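Local coordinates for protein poly(ADP-ribose) glycohydrolase (Thermomonospora curvata, PDB 3SIG) that probably hydrolyses the ribose-ribose bonds of poly(ADP-ribose) chains, holding the product ADP-ribose in a macrodomain-type pocket, at residues 9-12 and 13-17; 108-111 and 112-115. One frame throughout, in Å; residues are numbered along the deposited sequence.

Interaction 1 (9-12 and 13-17)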
# COMPACT_ATOMS: atom_id res chain seq x y z
N ALA A 9 -0.97 18.56 6.63
CA ALA A 9 -1.71 19.18 7.71
C ALA A 9 -3.16 19.43 7.31
O ALA A 9 -4.07 19.31 8.13
CB ALA A 9 -1.01 20.50 8.13
N GLU A 10 -3.37 19.85 6.07
CA GLU A 10 -4.73 20.08 5.59
C GLU A 10 -5.54 18.77 5.62
O GLU A 10 -6.70 18.75 6.02
CB GLU A 10 -4.73 20.63 4.18
CG GLU A 10 -6.13 21.00 3.69
CD GLU A 10 -6.14 21.53 2.27
OE1 GLU A 10 -5.85 20.77 1.34
OE2 GLU A 10 -6.47 22.71 2.09
N THR A 11 -4.89 17.67 5.23
CA THR A 11 -5.57 16.38 5.26
C THR A 11 -5.94 16.00 6.69
O THR A 11 -7.06 15.56 6.95
CB THR A 11 -4.71 15.34 4.60
OG1 THR A 11 -4.66 15.63 3.21
CG2 THR A 11 -5.29 13.91 4.81
N VAL A 12 -5.04 16.19 7.64
CA VAL A 12 -5.40 15.94 9.02
C VAL A 12 -6.58 16.80 9.48
O VAL A 12 -7.45 16.29 10.18
CB VAL A 12 -4.20 16.13 9.93
CG1 VAL A 12 -4.65 16.22 11.41
CG2 VAL A 12 -3.22 15.00 9.71
N GLU A 13 -6.63 18.08 9.09
CA GLU A 13 -7.77 18.95 9.40
C GLU A 13 -9.07 18.39 8.79
O GLU A 13 -10.11 18.36 9.44
CB GLU A 13 -7.55 20.39 8.88
CG GLU A 13 -8.78 21.30 9.09
CD GLU A 13 -8.60 22.76 8.60
OE1 GLU A 13 -7.47 23.15 8.24
OE2 GLU A 13 -9.60 23.50 8.58
N ILE A 14 -8.97 17.96 7.55
CA ILE A 14 -10.11 17.40 6.83
C ILE A 14 -10.64 16.17 7.56
O ILE A 14 -11.85 16.00 7.73
CB ILE A 14 -9.74 17.08 5.36
CG1 ILE A 14 -9.66 18.38 4.57
CG2 ILE A 14 -10.74 16.12 4.73
CD1 ILE A 14 -8.98 18.21 3.26
N LEU A 15 -9.72 15.32 8.02
CA LEU A 15 -10.13 14.10 8.71
C LEU A 15 -10.76 14.44 10.05
O LEU A 15 -11.66 13.71 10.48
CB LEU A 15 -8.97 13.10 8.85
CG LEU A 15 -8.35 12.64 7.54
CD1 LEU A 15 -7.09 11.82 7.80
CD2 LEU A 15 -9.31 11.81 6.73
N GLU A 16 -10.36 15.53 10.71
CA GLU A 16 -11.02 15.95 11.94
C GLU A 16 -12.40 16.57 11.67
O GLU A 16 -13.36 16.31 12.40
CB GLU A 16 -10.19 17.00 12.66
CG GLU A 16 -8.92 16.48 13.27
CD GLU A 16 -9.19 15.51 14.40
OE1 GLU A 16 -10.07 15.83 15.25
OE2 GLU A 16 -8.54 14.45 14.40
N ARG A 17 -12.51 17.45 10.68
CA ARG A 17 -13.73 18.21 10.44
C ARG A 17 -14.77 17.36 9.71
O ARG A 17 -15.94 17.65 9.80
CB ARG A 17 -13.43 19.48 9.63
CG ARG A 17 -12.59 20.50 10.36
CD ARG A 17 -13.41 21.26 11.38
NE ARG A 17 -12.81 22.57 11.62
CZ ARG A 17 -12.78 23.56 10.72
NH1 ARG A 17 -13.32 23.40 9.52
NH2 ARG A 17 -12.20 24.72 11.02
O HOH W 1 -7.13 14.11 12.08

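Interaction 2 (108-111 and 112-115). With AR6 ([(2R,3S,4R,5R)-5-(6-aminopurin-9-yl)-3,4-dihydroxy-oxolan-2-yl]methyl [hydroxy-[[(2R,3S,4R,5S)-3,4,5-trihydroxyoxolan-2-yl]methoxy]phosphoryl] hydrogen phosphate), chain B.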
# COMPACT_ATOMS: atom_id res chain seq x y z
N ALA A 108 7.77 14.34 4.10
CA ALA A 108 8.58 13.32 3.40
C ALA A 108 7.86 12.85 2.14
O ALA A 108 6.64 12.93 2.03
CB ALA A 108 8.88 12.14 4.31
N HIS A 109 8.64 12.35 1.18
CA HIS A 109 8.15 12.01 -0.14
C HIS A 109 8.50 10.58 -0.51
O HIS A 109 9.62 10.28 -0.93
CB HIS A 109 8.82 12.95 -1.14
CG HIS A 109 8.31 12.82 -2.55
ND1 HIS A 109 7.01 12.50 -2.86
CD2 HIS A 109 8.94 13.03 -3.73
CE1 HIS A 109 6.86 12.51 -4.17
NE2 HIS A 109 8.01 12.83 -4.73
N ALA A 110 7.53 9.70 -0.34
CA ALA A 110 7.58 8.31 -0.76
C ALA A 110 6.14 7.83 -0.91
O ALA A 110 5.20 8.62 -0.75
CB ALA A 110 8.38 7.47 0.24
N GLN A 111 5.94 6.57 -1.24
CA GLN A 111 4.61 6.10 -1.59
C GLN A 111 3.61 6.19 -0.45
O GLN A 111 2.49 6.68 -0.61
CB GLN A 111 4.66 4.68 -2.17
CG GLN A 111 3.37 4.16 -2.75
CD GLN A 111 2.74 3.07 -1.91
OE1 GLN A 111 3.01 2.93 -0.70
NE2 GLN A 111 1.89 2.28 -2.53
N GLU A 112 3.98 5.72 0.73
CA GLU A 112 3.07 5.73 1.85
C GLU A 112 2.64 7.15 2.18
O GLU A 112 1.48 7.41 2.47
CB GLU A 112 3.68 5.08 3.10
CG GLU A 112 2.71 5.21 4.31
CD GLU A 112 3.08 4.38 5.53
OE1 GLU A 112 4.29 4.17 5.76
OE2 GLU A 112 2.14 4.00 6.28
N GLU A 113 3.58 8.08 2.19
CA GLU A 113 3.26 9.47 2.50
C GLU A 113 2.24 10.03 1.52
O GLU A 113 1.35 10.79 1.90
CB GLU A 113 4.52 10.33 2.54
CG GLU A 113 5.44 10.02 3.73
CD GLU A 113 6.41 8.88 3.55
OE1 GLU A 113 6.37 8.18 2.52
OE2 GLU A 113 7.23 8.67 4.47
N GLY A 114 2.39 9.69 0.24
CA GLY A 114 1.41 10.13 -0.73
C GLY A 114 0.03 9.55 -0.43
O GLY A 114 -1.00 10.24 -0.54
N LEU A 115 -0.02 8.29 -0.04
CA LEU A 115 -1.32 7.71 0.32
C LEU A 115 -1.91 8.45 1.52
O LEU A 115 -3.11 8.79 1.53
CB LEU A 115 -1.17 6.23 0.69
CG LEU A 115 -0.59 5.34 -0.41
CD1 LEU A 115 -0.48 3.91 0.05
CD2 LEU A 115 -1.36 5.44 -1.75
N1 AR6 B . 3.11 4.94 -6.78
C2 AR6 B . 3.71 3.89 -7.33
N3 AR6 B . 5.04 3.59 -7.23
C4 AR6 B . 5.74 4.47 -6.49
C5 AR6 B . 5.14 5.62 -5.87
C6 AR6 B . 3.79 5.79 -6.06
N6 AR6 B . 3.15 6.90 -5.51
N7 AR6 B . 6.20 6.29 -5.15
C8 AR6 B . 7.28 5.61 -5.38
N9 AR6 B . 7.10 4.52 -6.17
PA AR6 B . 8.90 3.50 -1.55
PB AR6 B . 9.67 1.26 0.26
C1' AR6 B . 8.02 3.48 -6.63
O1A AR6 B . 10.32 3.95 -1.55
O1B AR6 B . 8.80 0.07 0.62
C1D AR6 B . 8.19 5.43 3.28
O1D AR6 B . 8.77 6.50 3.96
C2' AR6 B . 9.46 3.93 -6.72
O2' AR6 B . 10.09 3.31 -7.81
O2A AR6 B . 7.84 4.49 -1.14
O2B AR6 B . 10.97 1.01 -0.42
C2D AR6 B . 7.53 4.57 4.29
O2D AR6 B . 6.72 5.20 5.23
C3' AR6 B . 10.03 3.44 -5.45
O3' AR6 B . 11.39 3.15 -5.54
O3A AR6 B . 8.77 2.16 -0.71
C3D AR6 B . 8.54 3.58 4.66
O3D AR6 B . 9.23 4.17 5.73
C4' AR6 B . 9.24 2.20 -5.13
O4' AR6 B . 8.01 2.34 -5.81
C4D AR6 B . 9.36 3.46 3.43
O4D AR6 B . 9.21 4.66 2.68
C5' AR6 B . 9.00 1.92 -3.65
O5' AR6 B . 8.41 3.04 -3.02
C5D AR6 B . 9.01 2.25 2.57
O5D AR6 B . 9.95 2.17 1.51

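Interaction 1 (9-12 and 13-17)
Ala-9, Glu-10, Thr-11 and Val-12 each pass their carbonyl oxygen to the amide four residues on, in the last turns of the amphipathic alpha-helix 2-17 that packs beside the central mixed sheet of this macrodomain-like fold. Among these backbone bonds, Ile-14 N to Glu-10 O is 2.8 Å long, and Leu-15 N to Thr-11 O is 2.9 Å. The bond from Glu-16 N to Val-12 O is the least straight of the four, 147° at the hydrogen.

Apolar contacts run along the same i to i+4 spacing. CD1 of Ile-14 meets the aliphatic CG of Glu-10 at 4.0 Å, so the acid lends its methylenes to the packing while its OE1 forms a salt bridge with Arg-157. Thr-11 and Leu-15 point the same way and lie alongside each other, CG2 to CD1. With OG1 of Thr-11 turned beside the backbone N (chi1 -69°), the methyl CG2 is placed against Leu-15, and OG1 bonds Arg-117 O and Arg-157. Branched Ile-14 and Leu-15 suit the side turned to the protein, where both touch Ile-30 and Leu-15 also rests on Phe-156 of strand 147-157.

Charged groups occupy the exposed side. Glu-13, fully extended, sets OE2 3.8 Å from Arg-17 NH2, a long ion pair in which the oxygen stands above a guanidinium face, with no N-H aimed at it. Near the helix end, one water donates to both Val-12 O and Glu-16 OE2, the latter at 2.7 Å.

Interaction 2 (108-111 and 112-115)
Glu-113 folds back over the residues before its own helix: its OE1 lies 3.1 Å from the methyl CB of Ala-110, while CB and CG rest against the carbonyl oxygen of Ala-108. The bend is at chi2 (85°), which brings the carboxylate round to the bound ADP-ribose. There OE2 accepts a hydrogen bond of 2.7 Å from O1D, the hydroxyl on the anomeric carbon of the terminal ribose, and a second from Gly-103 N. With an alanine in place of Glu-113, O1D and Gly-103 N would probably lose their shared acceptor, and a gap would open beside the Ala-110 methyl. Glu-112, by contrast, runs out extended, and its OE1 takes the neighbouring hydroxyl O2D at 2.7 Å; Ser-96 N, Gly-101 N and Asn-93 fix both carboxylate oxygens.

These adjacent acids belong to the catalytic domain of a microbial-type PARG, a macrodomain relative, and stand on the first turn of helix 111-118, whose N-cap is Ala-110. Gln-111 N, a first-turn amide with no carbonyl four residues back in the helix to bond, donates to phosphate oxygen O2A of the ligand at 2.8 Å and 167°, where the positive end of the helix dipole would probably favour the phosphate's negative charge. A small residue suits position 110, since its CB also lies 3.3 Å from O2A.

Further round the turn, Gly-114 N bonds Ala-110 O, and Leu-115 N bonds Gln-111 O at 3.0 Å. The side-chain amide of Gln-111 lies in a buried residue, OE1 bonded to Phe-94 N and NE2 to Leu-92 O and Thr-74; Leu-115 slants across it, CD1 3.7 Å from OE1.

Interactions 1 and 2 belong to different helices of one catalytic domain, with centres about 17 Å apart and nearest atoms about 6 Å apart, so they do not touch directly. Interaction 1 lies about 21 Å from the centre of the chain, on a helix that touches strands 147-157 and 163-175; interaction 2, about 10 Å from that centre, borders the ADP-ribose pocket. Thr-11 links them structurally, for its hydroxyl bonds Arg-117 O on helix 111-118, the helix that carries 112-115. Val-12 also touches Leu-105, in the loop that leads to 108-111. Residues 9-17 thus meet the far end of helix 111-118 and its preceding loop, while 108-115 meets the ligand itself.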